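Local coordinates for protein dihydropteroate synthase (Burkholderia cenocepacia, PDB 2Y5S) that probably catalyses the condensation of para-aminobenzoate with 6-hydroxymethyl-7,8-dihydropterin diphosphate, giving the folate precursor 7,8-dihydropteroate, at residues Ala9-Gly14 against Arg189-Pro194; Phe16-Glu21 against Asn97-Ile102; Pro160-Val165 against Val203-Ala208. All coordinates share one frame; numbering follows the deposited sequence.

Contact 1: residues Ala9-Gly14 against Arg189-Pro194; sequences APLQCG and RICVDP. With 78H (7,8-dihydropteroate), chain P.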
loop_
_atom_site.group_PDB
_atom_site.type_symbol
_atom_site.label_atom_id
_atom_site.label_comp_id
_atom_site.label_asym_id
_atom_site.label_seq_id
_atom_site.Cartn_x
_atom_site.Cartn_y
_atom_site.Cartn_z
ATOM N N ALA B 9 14.883 8.789 -13.946
ATOM C CA ALA B 9 16.156 9.370 -14.327
ATOM C C ALA B 9 16.928 9.809 -13.076
ATOM O O ALA B 9 16.318 10.178 -12.074
ATOM C CB ALA B 9 15.928 10.557 -15.258
ATOM N N PRO B 10 18.265 9.776 -13.132
ATOM C CA PRO B 10 19.064 10.137 -11.967
ATOM C C PRO B 10 18.969 11.612 -11.554
ATOM O O PRO B 10 18.626 12.485 -12.365
ATOM C CB PRO B 10 20.496 9.799 -12.398
ATOM C CG PRO B 10 20.475 9.914 -13.878
ATOM C CD PRO B 10 19.111 9.423 -14.287
ATOM N N LEU B 11 19.297 11.856 -10.287
ATOM C CA LEU B 11 19.280 13.186 -9.725
ATOM C C LEU B 11 20.639 13.556 -9.117
ATOM O O LEU B 11 21.091 12.938 -8.159
ATOM C CB LEU B 11 18.186 13.275 -8.660
ATOM C CG LEU B 11 17.925 14.685 -8.110
ATOM C CD1 LEU B 11 17.444 15.616 -9.226
ATOM C CD2 LEU B 11 16.908 14.649 -6.918
ATOM N N GLN B 12 21.282 14.575 -9.663
ATOM C CA GLN B 12 22.465 15.145 -9.022
ATOM C C GLN B 12 21.975 15.907 -7.772
ATOM O O GLN B 12 21.114 16.764 -7.869
ATOM C CB GLN B 12 23.203 16.029 -10.010
ATOM C CG GLN B 12 24.368 16.807 -9.450
ATOM C CD GLN B 12 25.430 15.921 -8.853
ATOM O OE1 GLN B 12 25.819 14.910 -9.447
ATOM N NE2 GLN B 12 25.912 16.295 -7.662
ATOM N N CYS B 13 22.499 15.554 -6.601
ATOM C CA CYS B 13 21.912 15.996 -5.345
ATOM C C CYS B 13 22.989 16.422 -4.373
ATOM O O CYS B 13 23.197 15.808 -3.331
ATOM C CB CYS B 13 21.027 14.892 -4.756
ATOM S SG CYS B 13 19.956 15.425 -3.425
ATOM N N GLY B 14 23.679 17.495 -4.741
ATOM C CA GLY B 14 24.736 18.055 -3.915
ATOM C C GLY B 14 25.892 17.084 -3.782
ATOM O O GLY B 14 26.556 16.786 -4.762
ATOM N N ARG B 189 20.246 18.061 -12.193
ATOM C CA ARG B 189 20.052 18.546 -10.817
ATOM C C ARG B 189 18.581 18.766 -10.461
ATOM O O ARG B 189 18.260 19.094 -9.317
ATOM C CB ARG B 189 20.786 19.878 -10.625
ATOM C CG ARG B 189 22.324 19.807 -10.689
ATOM C CD ARG B 189 22.922 21.207 -10.710
ATOM N NE ARG B 189 22.507 21.941 -9.518
ATOM C CZ ARG B 189 22.532 23.261 -9.354
ATOM N NH1 ARG B 189 22.964 24.078 -10.311
ATOM N NH2 ARG B 189 22.099 23.767 -8.198
ATOM N N ILE B 190 17.691 18.599 -11.438
ATOM C CA ILE B 190 16.296 18.993 -11.296
ATOM C C ILE B 190 15.374 17.785 -11.164
ATOM O O ILE B 190 15.431 16.838 -11.954
ATOM C CB ILE B 190 15.827 19.865 -12.501
ATOM C CG1 ILE B 190 16.703 21.131 -12.622
ATOM C CG2 ILE B 190 14.342 20.277 -12.337
ATOM C CD1 ILE B 190 16.611 21.865 -13.978
ATOM N N CYS B 191 14.521 17.830 -10.149
ATOM C CA CYS B 191 13.371 16.947 -10.072
ATOM C C CYS B 191 12.130 17.803 -9.962
ATOM O O CYS B 191 12.226 19.013 -9.744
ATOM C CB CYS B 191 13.469 15.978 -8.905
ATOM S SG CYS B 191 13.479 16.679 -7.266
ATOM N N VAL B 192 10.973 17.188 -10.183
ATOM C CA VAL B 192 9.707 17.912 -10.176
ATOM C C VAL B 192 8.694 17.228 -9.264
ATOM O O VAL B 192 8.790 16.022 -8.971
ATOM C CB VAL B 192 9.115 17.999 -11.581
ATOM C CG1 VAL B 192 10.092 18.695 -12.542
ATOM C CG2 VAL B 192 8.725 16.593 -12.090
ATOM N N ASP B 193 7.687 17.993 -8.870
ATOM C CA ASP B 193 6.683 17.536 -7.924
ATOM C C ASP B 193 5.343 18.200 -8.273
ATOM O O ASP B 193 5.265 19.432 -8.366
ATOM C CB ASP B 193 7.161 17.945 -6.536
ATOM C CG ASP B 193 6.221 17.558 -5.425
ATOM O OD1 ASP B 193 5.039 17.265 -5.658
ATOM O OD2 ASP B 193 6.692 17.618 -4.265
ATOM N N PRO B 194 4.282 17.395 -8.452
ATOM C CA PRO B 194 2.977 17.947 -8.862
ATOM C C PRO B 194 2.236 18.723 -7.782
ATOM O O PRO B 194 1.189 19.344 -8.069
ATOM C CB PRO B 194 2.179 16.696 -9.243
ATOM C CG PRO B 194 2.792 15.620 -8.387
ATOM C CD PRO B 194 4.258 15.921 -8.432
HETATM O O4 78H P . 4.055 17.828 -1.335
HETATM C C4 78H P . 5.082 18.464 -1.091
HETATM C C5 78H P . 5.200 19.278 0.055
HETATM N N3 78H P . 6.163 18.401 -1.984
HETATM C C9 78H P . 6.409 19.988 0.238
HETATM N N5 78H P . 4.207 19.340 0.978
HETATM C C2 78H P . 7.346 19.165 -1.748
HETATM N N8 78H P . 6.589 20.801 1.349
HETATM N N1 78H P . 7.431 19.917 -0.639
HETATM C C6 78H P . 4.310 20.150 2.051
HETATM N N2 78H P . 8.365 19.138 -2.622
HETATM C C7 78H P . 5.477 21.120 2.252
HETATM C C10 78H P . 3.238 20.157 3.104
HETATM N N11 78H P . 2.143 21.051 2.711
HETATM C C15 78H P . 0.897 20.602 2.775
HETATM C C16 78H P . 0.034 20.744 1.693
HETATM C C17 78H P . 0.481 19.959 3.941
HETATM C C18 78H P . -1.259 20.259 1.782
HETATM C C19 78H P . -0.816 19.472 4.030
HETATM C C20 78H P . -1.686 19.627 2.952
HETATM C C21 78H P . -3.107 19.062 3.036
HETATM O O22 78H P . -3.717 18.971 1.968
HETATM O O23 78H P . -3.526 18.603 4.121
#

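Contact 2: residues Phe16-Glu21 against Asn97-Ile102; sequences FELTFE and NVPLSI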
loop_
_atom_site.group_PDB
_atom_site.type_symbol
_atom_site.label_atom_id
_atom_site.label_comp_id
_atom_site.label_asym_id
_atom_site.label_seq_id
_atom_site.Cartn_x
_atom_site.Cartn_y
_atom_site.Cartn_z
ATOM N N PHE B 16 25.684 14.028 -3.346
ATOM C CA PHE B 16 25.242 12.700 -3.730
ATOM C C PHE B 16 24.788 12.674 -5.181
ATOM O O PHE B 16 24.316 13.679 -5.703
ATOM C CB PHE B 16 24.090 12.268 -2.811
ATOM C CG PHE B 16 24.422 12.374 -1.363
ATOM C CD1 PHE B 16 25.081 11.332 -0.715
ATOM C CD2 PHE B 16 24.134 13.537 -0.652
ATOM C CE1 PHE B 16 25.433 11.430 0.616
ATOM C CE2 PHE B 16 24.468 13.641 0.694
ATOM C CZ PHE B 16 25.128 12.585 1.331
ATOM N N GLU B 17 25.012 11.537 -5.825
ATOM C CA GLU B 17 24.451 11.233 -7.128
ATOM C C GLU B 17 23.360 10.183 -6.903
ATOM O O GLU B 17 23.639 8.997 -6.727
ATOM C CB GLU B 17 25.542 10.710 -8.072
ATOM C CG GLU B 17 26.709 11.686 -8.297
ATOM C CD GLU B 17 27.810 11.112 -9.182
ATOM O OE1 GLU B 17 28.537 10.208 -8.726
ATOM O OE2 GLU B 17 27.962 11.576 -10.331
ATOM N N LEU B 18 22.113 10.620 -6.861
ATOM C CA LEU B 18 21.025 9.677 -6.608
ATOM C C LEU B 18 20.604 8.934 -7.885
ATOM O O LEU B 18 20.371 9.555 -8.929
ATOM C CB LEU B 18 19.831 10.407 -5.993
ATOM C CG LEU B 18 20.114 11.128 -4.678
ATOM C CD1 LEU B 18 18.833 11.841 -4.254
ATOM C CD2 LEU B 18 20.632 10.182 -3.575
ATOM N N THR B 19 20.530 7.606 -7.791
ATOM C CA THR B 19 19.946 6.780 -8.843
ATOM C C THR B 19 18.765 5.995 -8.229
ATOM O O THR B 19 18.673 5.817 -6.990
ATOM C CB THR B 19 20.984 5.860 -9.541
ATOM O OG1 THR B 19 21.603 5.002 -8.580
ATOM C CG2 THR B 19 22.084 6.678 -10.270
ATOM N N PHE B 20 17.842 5.568 -9.077
ATOM C CA PHE B 20 16.541 5.115 -8.600
ATOM C C PHE B 20 16.232 3.659 -8.972
ATOM O O PHE B 20 15.121 3.332 -9.394
ATOM C CB PHE B 20 15.456 6.100 -9.070
ATOM C CG PHE B 20 15.643 7.498 -8.517
ATOM C CD1 PHE B 20 15.443 7.756 -7.155
ATOM C CD2 PHE B 20 16.049 8.533 -9.329
ATOM C CE1 PHE B 20 15.643 9.008 -6.636
ATOM C CE2 PHE B 20 16.260 9.819 -8.811
ATOM C CZ PHE B 20 16.053 10.055 -7.475
ATOM N N GLU B 21 17.220 2.781 -8.775
ATOM C CA GLU B 21 17.006 1.328 -8.864
ATOM C C GLU B 21 15.882 0.901 -7.935
ATOM O O GLU B 21 15.185 -0.082 -8.204
ATOM C CB GLU B 21 18.276 0.520 -8.500
ATOM C CG GLU B 21 19.395 0.579 -9.526
ATOM C CD GLU B 21 20.166 1.904 -9.525
ATOM O OE1 GLU B 21 20.078 2.670 -8.531
ATOM O OE2 GLU B 21 20.866 2.170 -10.543
ATOM N N ASN B 97 26.178 12.070 6.446
ATOM C CA ASN B 97 26.302 11.633 5.056
ATOM C C ASN B 97 24.993 11.051 4.517
ATOM O O ASN B 97 24.966 9.963 3.974
ATOM C CB ASN B 97 27.477 10.651 4.906
ATOM C CG ASN B 97 28.811 11.276 5.312
ATOM O OD1 ASN B 97 28.965 12.492 5.285
ATOM N ND2 ASN B 97 29.774 10.443 5.694
ATOM N N VAL B 98 23.914 11.812 4.698
ATOM C CA VAL B 98 22.602 11.493 4.146
ATOM C C VAL B 98 22.070 12.762 3.469
ATOM O O VAL B 98 22.231 13.861 3.980
ATOM C CB VAL B 98 21.617 10.972 5.235
ATOM C CG1 VAL B 98 21.438 11.984 6.346
ATOM C CG2 VAL B 98 20.280 10.607 4.630
ATOM N N PRO B 99 21.480 12.619 2.268
ATOM C CA PRO B 99 21.042 13.857 1.628
ATOM C C PRO B 99 20.154 14.740 2.522
ATOM O O PRO B 99 19.202 14.257 3.153
ATOM C CB PRO B 99 20.280 13.364 0.398
ATOM C CG PRO B 99 20.954 12.032 0.049
ATOM C CD PRO B 99 21.429 11.456 1.351
ATOM N N LEU B 100 20.514 16.024 2.580
ATOM C CA LEU B 100 19.790 17.027 3.332
ATOM C C LEU B 100 19.027 17.937 2.370
ATOM O O LEU B 100 19.626 18.715 1.627
ATOM C CB LEU B 100 20.752 17.855 4.199
ATOM C CG LEU B 100 21.597 17.076 5.218
ATOM C CD1 LEU B 100 22.436 18.011 6.098
ATOM C CD2 LEU B 100 20.727 16.161 6.083
ATOM N N SER B 101 17.701 17.824 2.399
ATOM C CA SER B 101 16.828 18.644 1.592
ATOM C C SER B 101 16.310 19.787 2.460
ATOM O O SER B 101 16.058 19.597 3.662
ATOM C CB SER B 101 15.665 17.817 1.053
ATOM O OG SER B 101 14.656 18.642 0.521
ATOM N N ILE B 102 16.154 20.964 1.856
ATOM C CA ILE B 102 15.667 22.129 2.572
ATOM C C ILE B 102 14.309 22.553 2.010
ATOM O O ILE B 102 14.212 22.901 0.842
ATOM C CB ILE B 102 16.625 23.324 2.454
ATOM C CG1 ILE B 102 18.063 22.913 2.778
ATOM C CG2 ILE B 102 16.152 24.436 3.356
ATOM C CD1 ILE B 102 18.279 22.510 4.242
#

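Contact 3: residues Pro160-Val165 against Val203-Ala208; sequences PDYGDV and VDDNYA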
loop_
_atom_site.group_PDB
_atom_site.type_symbol
_atom_site.label_atom_id
_atom_site.label_comp_id
_atom_site.label_asym_id
_atom_site.label_seq_id
_atom_site.Cartn_x
_atom_site.Cartn_y
_atom_site.Cartn_z
ATOM N N PRO B 160 -8.496 26.281 -7.069
ATOM C CA PRO B 160 -8.248 25.369 -8.183
ATOM C C PRO B 160 -8.869 25.886 -9.461
ATOM O O PRO B 160 -10.004 26.363 -9.440
ATOM C CB PRO B 160 -8.942 24.077 -7.751
ATOM C CG PRO B 160 -9.156 24.213 -6.282
ATOM C CD PRO B 160 -9.336 25.657 -6.031
ATOM N N ASP B 161 -8.126 25.801 -10.562
ATOM C CA ASP B 161 -8.642 26.211 -11.860
ATOM C C ASP B 161 -7.751 25.641 -12.966
ATOM O O ASP B 161 -6.595 26.049 -13.097
ATOM C CB ASP B 161 -8.695 27.736 -11.953
ATOM C CG ASP B 161 -9.289 28.218 -13.259
ATOM O OD1 ASP B 161 -10.289 27.627 -13.717
ATOM O OD2 ASP B 161 -8.756 29.193 -13.825
ATOM N N TYR B 162 -8.298 24.703 -13.744
ATOM C CA TYR B 162 -7.530 23.930 -14.727
ATOM C C TYR B 162 -8.381 23.564 -15.944
ATOM O O TYR B 162 -9.594 23.527 -15.864
ATOM C CB TYR B 162 -7.022 22.626 -14.098
ATOM C CG TYR B 162 -6.175 22.835 -12.869
ATOM C CD1 TYR B 162 -4.866 23.295 -12.979
ATOM C CD2 TYR B 162 -6.687 22.611 -11.600
ATOM C CE1 TYR B 162 -4.068 23.488 -11.857
ATOM C CE2 TYR B 162 -5.900 22.816 -10.467
ATOM C CZ TYR B 162 -4.589 23.261 -10.610
ATOM O OH TYR B 162 -3.806 23.480 -9.505
ATOM N N GLY B 163 -7.717 23.279 -17.057
ATOM C CA GLY B 163 -8.337 22.596 -18.188
ATOM C C GLY B 163 -8.203 21.126 -17.872
ATOM O O GLY B 163 -9.090 20.547 -17.252
ATOM N N ASP B 164 -7.081 20.525 -18.269
ATOM C CA ASP B 164 -6.680 19.231 -17.730
ATOM C C ASP B 164 -5.563 19.483 -16.720
ATOM O O ASP B 164 -4.472 19.924 -17.082
ATOM C CB ASP B 164 -6.189 18.283 -18.823
ATOM C CG ASP B 164 -5.726 16.941 -18.274
ATOM O OD1 ASP B 164 -5.847 16.689 -17.046
ATOM O OD2 ASP B 164 -5.238 16.112 -19.062
ATOM N N VAL B 165 -5.840 19.197 -15.460
ATOM C CA VAL B 165 -4.902 19.494 -14.400
ATOM C C VAL B 165 -3.553 18.806 -14.638
ATOM O O VAL B 165 -2.516 19.370 -14.312
ATOM C CB VAL B 165 -5.471 19.124 -13.010
ATOM C CG1 VAL B 165 -5.728 17.613 -12.889
ATOM C CG2 VAL B 165 -4.530 19.610 -11.913
ATOM N N VAL B 203 -10.186 16.031 -3.727
ATOM C CA VAL B 203 -10.250 14.693 -4.247
ATOM C C VAL B 203 -10.017 14.660 -5.769
ATOM O O VAL B 203 -9.079 14.010 -6.225
ATOM C CB VAL B 203 -11.550 13.993 -3.810
ATOM C CG1 VAL B 203 -11.726 12.688 -4.553
ATOM C CG2 VAL B 203 -11.510 13.719 -2.283
ATOM N N ASP B 204 -10.832 15.367 -6.545
ATOM C CA ASP B 204 -10.800 15.193 -8.015
ATOM C C ASP B 204 -9.462 15.552 -8.686
ATOM O O ASP B 204 -8.988 14.780 -9.518
ATOM C CB ASP B 204 -11.958 15.914 -8.693
ATOM C CG ASP B 204 -13.287 15.233 -8.432
ATOM O OD1 ASP B 204 -13.287 14.024 -8.095
ATOM O OD2 ASP B 204 -14.330 15.903 -8.541
ATOM N N ASP B 205 -8.847 16.675 -8.308
ATOM C CA ASP B 205 -7.561 17.077 -8.913
ATOM C C ASP B 205 -6.397 16.264 -8.376
ATOM O O ASP B 205 -5.546 15.799 -9.138
ATOM C CB ASP B 205 -7.288 18.570 -8.694
ATOM C CG ASP B 205 -8.224 19.473 -9.479
ATOM O OD1 ASP B 205 -8.737 19.047 -10.534
ATOM O OD2 ASP B 205 -8.433 20.635 -9.034
ATOM N N ASN B 206 -6.335 16.096 -7.060
ATOM C CA ASN B 206 -5.247 15.351 -6.448
ATOM C C ASN B 206 -5.198 13.891 -6.907
ATOM O O ASN B 206 -4.119 13.360 -7.193
ATOM C CB ASN B 206 -5.338 15.431 -4.919
ATOM C CG ASN B 206 -4.905 16.785 -4.364
ATOM O OD1 ASN B 206 -3.885 17.348 -4.786
ATOM N ND2 ASN B 206 -5.668 17.308 -3.390
ATOM N N TYR B 207 -6.349 13.231 -6.991
ATOM C CA TYR B 207 -6.357 11.831 -7.449
ATOM C C TYR B 207 -6.186 11.686 -8.959
ATOM O O TYR B 207 -5.660 10.680 -9.400
ATOM C CB TYR B 207 -7.558 11.055 -6.924
ATOM C CG TYR B 207 -7.391 10.735 -5.454
ATOM C CD1 TYR B 207 -6.589 9.675 -5.040
ATOM C CD2 TYR B 207 -7.983 11.509 -4.480
ATOM C CE1 TYR B 207 -6.423 9.392 -3.699
ATOM C CE2 TYR B 207 -7.815 11.222 -3.124
ATOM C CZ TYR B 207 -7.049 10.163 -2.749
ATOM O OH TYR B 207 -6.860 9.885 -1.413
ATOM N N ALA B 208 -6.568 12.705 -9.733
ATOM C CA ALA B 208 -6.240 12.720 -11.173
ATOM C C ALA B 208 -4.715 12.716 -11.330
ATOM O O ALA B 208 -4.146 11.964 -12.121
ATOM C CB ALA B 208 -6.843 13.949 -11.856
#

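Contact 1: residues Ala9-Gly14 against Arg189-Pro194
At the foot of the eight-stranded alpha/beta (TIM) barrel of dihydropteroate synthase, Leu11 and Gln12 of the N-terminal beta-hairpin meet Arg189 and Cys191 at the start of barrel strand 190-193. Leu11 points both methyls at that strand. Its CG is anti to the backbone N (chi1 -172°), which brings CD1 over the backbone, 3.6 Å from Arg189 C and equally close to Ile190 C, while CD2 lies 4.0 Å from Cys191 SG. Next to it, the aliphatic parts of Gln12 and Arg189 pass at an angle, with Gln12 CG 3.8 Å from Arg189 CG. Their flat ends do not stack, the amide and guanidinium planes lying 63° apart. The guanidinium is gripped by three backbone carbonyls, those of Val136, Arg137 and Ser141. No hydrogen bond joins the two segments, but the backbone of Gln12 pairs with Glu188 just before strand 190-193. At its other end this strand reaches the pterin pocket, where Asp193 OD2 takes hydrogen bonds from two pterin nitrogens of 7,8-dihydropteroate: one from N3, modelled so short that its exact length is doubtful, and a weak one from N2 at 2.8 Å.

Contact 2: residues Phe16-Glu21 against Asn97-Ile102
Phe16, in the second strand of the N-terminal beta-hairpin, lies against Pro99 where the chain enters strand 100-103 of the TIM barrel. No hydrogen bond crosses between the segments. CB leaves the strand toward the Asn97-Pro99 loop, and a chi1 of -53°, with CG anti to the carbonyl carbon, lays the ring against that backbone. CG, the root of the ring, sits 3.8 Å from Pro99 CG. One step out, CD2 makes the closer approach to the same carbon, 3.6 Å. Next along that side, CE2 lies against the N-CA side of the proline, 3.5 Å from Pro99 N. On the other side of the ring, CD1 stays near Pro99 CD at 4.2 Å, and CE1 comes within 3.7 Å of Asn97 O. The tip, Phe16 CZ, ends 3.5 Å from Asn97 C. Val98 N is a further neighbour of CZ, and both backbone atoms approach obliquely; Asn97 and Val98 have two conformers, and these contacts are those of the one described. The pyrrolidine covers one ring face: Pro99 CD stands over its centre, 3.8 Å from the Phe16 centroid and 9° off the ring normal, a well-aligned CH-pi contact. Asp119 also lies against Phe16, and its OD2 accepts a hydrogen bond from Leu100 N, the first residue of the barrel strand. Leu18, two residues further along the hairpin strand and backed by Cys13 of the partner strand, adds a lighter apolar touch, its CD2 4.1 Å from Pro99 CG.

Contact 3: residues Pro160-Val165 against Val203-Ala208
Tyr162, Val165 and Asp205 form the tight part of this contact, where the loop between strand 156-157 and helix 165-182 meets the start of helix 204-211. The carboxylate of Asp205 comes to the edge of the Tyr162 ring, near its plane, with OD2 3.6 Å from CE2 and 3.7 Å from CD2. The carboxylate and ring planes are nearly perpendicular, 87° apart. An oxygen in this place faces ring C-H groups, a contact that should be mildly favourable electrostatically. The same OD2 accepts a hydrogen bond from Ala201 N, and Tyr162 OH bonds Gly199 O, so both side chains are also tied to the loop that leads into the helix. Val165 closes the packing: its CG2, anti to the backbone N, stands 3.5 Å above the plane of the Tyr162 ring, over its centre. Its other methyl, CG1, turns to the helix and lies 4.0 Å from Ala208 CB.

The solvent side is looser. There the exposed Pro160 offers a single touch, CB to Asp205 OD2 at 3.7 Å. At the subunit interface, Asp164, whose CB is directed away from helix 204-211, N-caps helix 165-182 with OD1 on Val166 N, and OD1 also forms a salt bridge with Arg294 of the second subunit. The join links the connection from barrel strand 142-146 to helix 165-182, which also holds the small hairpin 150-151/156-157, with the helix that follows strand 190-193: two successive beta-alpha units packed side by side as in a TIM barrel.

In the fold
Contacts 1 and 2 are neighbours, their centres about 9 Å apart, joined through the antiparallel hairpin of strands 11-13 and 16-18. Each hairpin strand meets the entrance of a different barrel strand, 190-193 and 100-103, so the hairpin spans the foot of the barrel, away from the pterin pocket. Along the chain, contact 2 is nested inside the loop closed by contact 1 and closes before contact 3 opens, while contacts 1 and 3 alternate. Contact 3 lies across the chain's centre from contact 2, about 30 Å away, and about 24 Å from contact 1, centre to centre. Contact 1 includes strand 190-193 with the ligand-binding Asp193, and contact 3 lies on the helix that follows it.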